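Local structure of DUF1896 domain-containing protein (Porphyromonas gingivalis, 2APL) at residues R74-E83 and P95-L103. The protein is of unknown function but belongs to the DUF1896 family and folds as a predominantly helical single chain. Numbering follows the deposited sequence.
Sequences RYDTLVSVLE and PERLAPILL
Pro-95 presses its ring against Leu-82 and Glu-83: its CB lies 3.9 Å from Leu-82 CB, and its CG meets Glu-83 CG at 3.8 Å, the two side chains of Pro-95 and Glu-83 crossing at about a right angle. One step on, Glu-96 brings CB to 4.0 Å from the hydroxyl OH of Tyr-75. Leu-98 CB lies 4.3 Å from Leu-82 CD1 and, with Pro-95, Ala-99 and Leu-102, forms the hole in which Leu-82 sits as a knob. This is packing between consecutive helices, 74-85 and 94-103: the N-to-C directions of the short segments differ by 129°, nearer antiparallel than parallel, their axes approach to 8.8 Å, and the small Ala-99 sits in the interface. Its CB touches Val-79 CG2 at 3.6 Å and also meets Tyr-75 and Leu-78. Pro-100 CD lies at the edge of the Tyr-75 ring, in its plane, whereas Val-79 CG2, from the same helix as the ring, lies over one face near the rim. Leu-102 closes the hole with CD1 and also touches Ile-108 and Leu-141 of neighbouring helices. At Leu-103, CG anti to the backbone N (chi1 -154°) and the turn at chi2 together bring CD1 up to Arg-74; Leu-103 CD1 packs 3.5 Å from Arg-74 CB and 3.8 Å above the guanidinium plane, over its centre.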
loop_
_atom_site.group_PDB
_atom_site.type_symbol
_atom_site.label_atom_id
_atom_site.label_comp_id
_atom_site.label_asym_id
_atom_site.label_seq_id
_atom_site.Cartn_x
_atom_site.Cartn_y
_atom_site.Cartn_z
ATOM N N ARG A 74 2.814 -4.298 -0.616
ATOM C CA ARG A 74 3.063 -5.738 -0.277
ATOM C C ARG A 74 1.781 -6.472 0.092
ATOM O O ARG A 74 1.567 -7.570 -0.379
ATOM C CB ARG A 74 4.114 -5.877 0.818
ATOM C CG ARG A 74 5.477 -5.282 0.350
ATOM C CD ARG A 74 6.544 -5.368 1.436
ATOM N NE ARG A 74 6.089 -4.641 2.626
ATOM C CZ ARG A 74 6.574 -4.807 3.860
ATOM N NH1 ARG A 74 7.589 -5.671 4.103
ATOM N NH2 ARG A 74 6.042 -4.113 4.856
ATOM N N TYR A 75 0.940 -5.841 0.923
ATOM C CA TYR A 75 -0.356 -6.408 1.288
ATOM C C TYR A 75 -1.192 -6.769 0.072
ATOM O O TYR A 75 -1.611 -7.926 -0.047
ATOM C CB TYR A 75 -1.115 -5.500 2.230
ATOM C CG TYR A 75 -2.563 -5.912 2.439
ATOM C CD1 TYR A 75 -2.897 -6.867 3.408
ATOM C CD2 TYR A 75 -3.595 -5.381 1.636
ATOM C CE1 TYR A 75 -4.239 -7.295 3.580
ATOM C CE2 TYR A 75 -4.945 -5.774 1.821
ATOM C CZ TYR A 75 -5.244 -6.706 2.798
ATOM O OH TYR A 75 -6.529 -7.106 2.989
ATOM N N ASP A 76 -1.402 -5.807 -0.831
ATOM C CA ASP A 76 -2.150 -6.046 -2.066
ATOM C C ASP A 76 -1.533 -7.164 -2.923
ATOM O O ASP A 76 -2.256 -7.948 -3.548
ATOM C CB ASP A 76 -2.243 -4.751 -2.918
ATOM C CG ASP A 76 -3.254 -3.711 -2.358
ATOM O OD1 ASP A 76 -3.964 -3.993 -1.357
ATOM O OD2 ASP A 76 -3.328 -2.581 -2.935
ATOM N N THR A 77 -0.199 -7.208 -2.993
ATOM C CA THR A 77 0.506 -8.203 -3.801
ATOM C C THR A 77 0.238 -9.648 -3.252
ATOM O O THR A 77 -0.059 -10.594 -4.020
ATOM C CB THR A 77 2.028 -7.910 -3.831
ATOM O OG1 THR A 77 2.241 -6.654 -4.443
ATOM C CG2 THR A 77 2.807 -8.975 -4.677
ATOM N N LEU A 78 0.289 -9.785 -1.925
ATOM C CA LEU A 78 0.011 -11.093 -1.287
ATOM C C LEU A 78 -1.441 -11.510 -1.515
ATOM O O LEU A 78 -1.705 -12.671 -1.845
ATOM C CB LEU A 78 0.317 -11.022 0.218
ATOM C CG LEU A 78 1.812 -10.923 0.513
ATOM C CD1 LEU A 78 2.008 -10.510 1.962
ATOM C CD2 LEU A 78 2.532 -12.255 0.232
ATOM N N VAL A 79 -2.360 -10.555 -1.368
ATOM C CA VAL A 79 -3.804 -10.832 -1.568
ATOM C C VAL A 79 -4.041 -11.341 -2.989
ATOM O O VAL A 79 -4.728 -12.321 -3.197
ATOM C CB VAL A 79 -4.679 -9.578 -1.246
ATOM C CG1 VAL A 79 -6.060 -9.717 -1.798
ATOM C CG2 VAL A 79 -4.743 -9.350 0.255
ATOM N N SER A 80 -3.448 -10.661 -3.964
ATOM C CA SER A 80 -3.566 -11.035 -5.378
ATOM C C SER A 80 -2.948 -12.416 -5.693
ATOM O O SER A 80 -3.561 -13.252 -6.382
ATOM C CB SER A 80 -2.935 -9.935 -6.255
ATOM O OG SER A 80 -2.863 -10.345 -7.617
ATOM N N VAL A 81 -1.744 -12.655 -5.196
ATOM C CA VAL A 81 -1.124 -13.966 -5.338
ATOM C C VAL A 81 -2.054 -15.033 -4.803
ATOM O O VAL A 81 -2.299 -16.040 -5.486
ATOM C CB VAL A 81 0.269 -14.078 -4.696
ATOM C CG1 VAL A 81 0.723 -15.583 -4.590
ATOM C CG2 VAL A 81 1.249 -13.332 -5.504
ATOM N N LEU A 82 -2.555 -14.827 -3.590
ATOM C CA LEU A 82 -3.492 -15.791 -2.937
ATOM C C LEU A 82 -4.807 -15.996 -3.671
ATOM O O LEU A 82 -5.284 -17.155 -3.771
ATOM C CB LEU A 82 -3.737 -15.445 -1.444
ATOM C CG LEU A 82 -2.516 -15.501 -0.467
ATOM C CD1 LEU A 82 -2.871 -14.693 0.782
ATOM C CD2 LEU A 82 -2.110 -16.941 -0.117
ATOM N N GLU A 83 -5.376 -14.910 -4.219
ATOM C CA GLU A 83 -6.591 -14.999 -5.028
ATOM C C GLU A 83 -6.355 -15.624 -6.396
ATOM O O GLU A 83 -7.190 -16.399 -6.877
ATOM C CB GLU A 83 -7.231 -13.620 -5.211
ATOM C CG GLU A 83 -7.571 -12.913 -3.906
ATOM C CD GLU A 83 -8.322 -11.627 -4.094
ATOM O OE1 GLU A 83 -9.198 -11.367 -3.243
ATOM O OE2 GLU A 83 -8.063 -10.897 -5.080
ATOM N N PRO A 95 -7.627 -15.035 1.624
ATOM C CA PRO A 95 -6.590 -14.066 1.215
ATOM C C PRO A 95 -6.474 -12.807 2.110
ATOM O O PRO A 95 -5.347 -12.447 2.525
ATOM C CB PRO A 95 -6.995 -13.708 -0.211
ATOM C CG PRO A 95 -7.697 -14.991 -0.713
ATOM C CD PRO A 95 -8.471 -15.459 0.487
ATOM N N GLU A 96 -7.613 -12.159 2.403
ATOM C CA GLU A 96 -7.640 -10.992 3.272
ATOM C C GLU A 96 -7.217 -11.308 4.722
ATOM O O GLU A 96 -6.628 -10.464 5.372
ATOM C CB GLU A 96 -8.994 -10.272 3.254
ATOM C CG GLU A 96 -9.910 -10.571 2.082
ATOM C CD GLU A 96 -11.381 -10.282 2.419
ATOM O OE1 GLU A 96 -12.237 -11.215 2.405
ATOM O OE2 GLU A 96 -11.683 -9.104 2.731
ATOM N N ARG A 97 -7.511 -12.506 5.227
ATOM C CA ARG A 97 -7.071 -12.862 6.577
ATOM C C ARG A 97 -5.613 -13.320 6.708
ATOM O O ARG A 97 -4.944 -13.023 7.700
ATOM C CB ARG A 97 -8.042 -13.825 7.261
ATOM C CG ARG A 97 -9.174 -13.022 7.894
ATOM C CD ARG A 97 -10.055 -13.804 8.871
ATOM N NE ARG A 97 -10.939 -14.736 8.182
ATOM C CZ ARG A 97 -12.124 -15.121 8.638
ATOM N NH1 ARG A 97 -12.594 -14.632 9.784
ATOM N NH2 ARG A 97 -12.848 -15.992 7.938
ATOM N N LEU A 98 -5.111 -14.012 5.705
ATOM C CA LEU A 98 -3.743 -14.476 5.744
ATOM C C LEU A 98 -2.689 -13.461 5.331
ATOM O O LEU A 98 -1.550 -13.569 5.773
ATOM C CB LEU A 98 -3.576 -15.719 4.856
ATOM C CG LEU A 98 -3.769 -17.070 5.551
ATOM C CD1 LEU A 98 -3.876 -18.135 4.484
ATOM C CD2 LEU A 98 -2.551 -17.327 6.465
ATOM N N ALA A 99 -3.028 -12.541 4.433
ATOM C CA ALA A 99 -2.028 -11.630 3.887
ATOM C C ALA A 99 -1.276 -10.854 4.993
ATOM O O ALA A 99 -0.067 -10.773 4.935
ATOM C CB ALA A 99 -2.682 -10.648 2.883
ATOM N N PRO A 100 -2.002 -10.267 5.991
ATOM C CA PRO A 100 -1.289 -9.550 7.076
ATOM C C PRO A 100 -0.332 -10.434 7.880
ATOM O O PRO A 100 0.700 -9.955 8.319
ATOM C CB PRO A 100 -2.422 -9.038 8.008
ATOM C CG PRO A 100 -3.655 -9.124 7.199
ATOM C CD PRO A 100 -3.466 -10.214 6.168
ATOM N N ILE A 101 -0.664 -11.711 8.045
ATOM C CA ILE A 101 0.189 -12.650 8.784
ATOM C C ILE A 101 1.398 -13.056 7.973
ATOM O O ILE A 101 2.513 -13.125 8.502
ATOM C CB ILE A 101 -0.600 -13.947 9.185
ATOM C CG1 ILE A 101 -1.748 -13.633 10.131
ATOM C CG2 ILE A 101 0.291 -14.903 9.940
ATOM C CD1 ILE A 101 -2.700 -12.639 9.643
ATOM N N LEU A 102 1.174 -13.350 6.703
ATOM C CA LEU A 102 2.267 -13.620 5.752
ATOM C C LEU A 102 3.216 -12.439 5.655
ATOM O O LEU A 102 4.432 -12.633 5.549
ATOM C CB LEU A 102 1.728 -13.957 4.371
ATOM C CG LEU A 102 1.105 -15.340 4.236
ATOM C CD1 LEU A 102 0.393 -15.447 2.930
ATOM C CD2 LEU A 102 2.234 -16.446 4.353
ATOM N N LEU A 103 2.670 -11.209 5.705
ATOM C CA LEU A 103 3.518 -10.001 5.704
ATOM C C LEU A 103 4.527 -9.975 6.874
ATOM O O LEU A 103 5.616 -9.426 6.732
ATOM C CB LEU A 103 2.667 -8.713 5.674
ATOM C CG LEU A 103 3.326 -7.475 5.062
ATOM C CD1 LEU A 103 4.079 -7.777 3.781
ATOM C CD2 LEU A 103 2.213 -6.352 4.868
#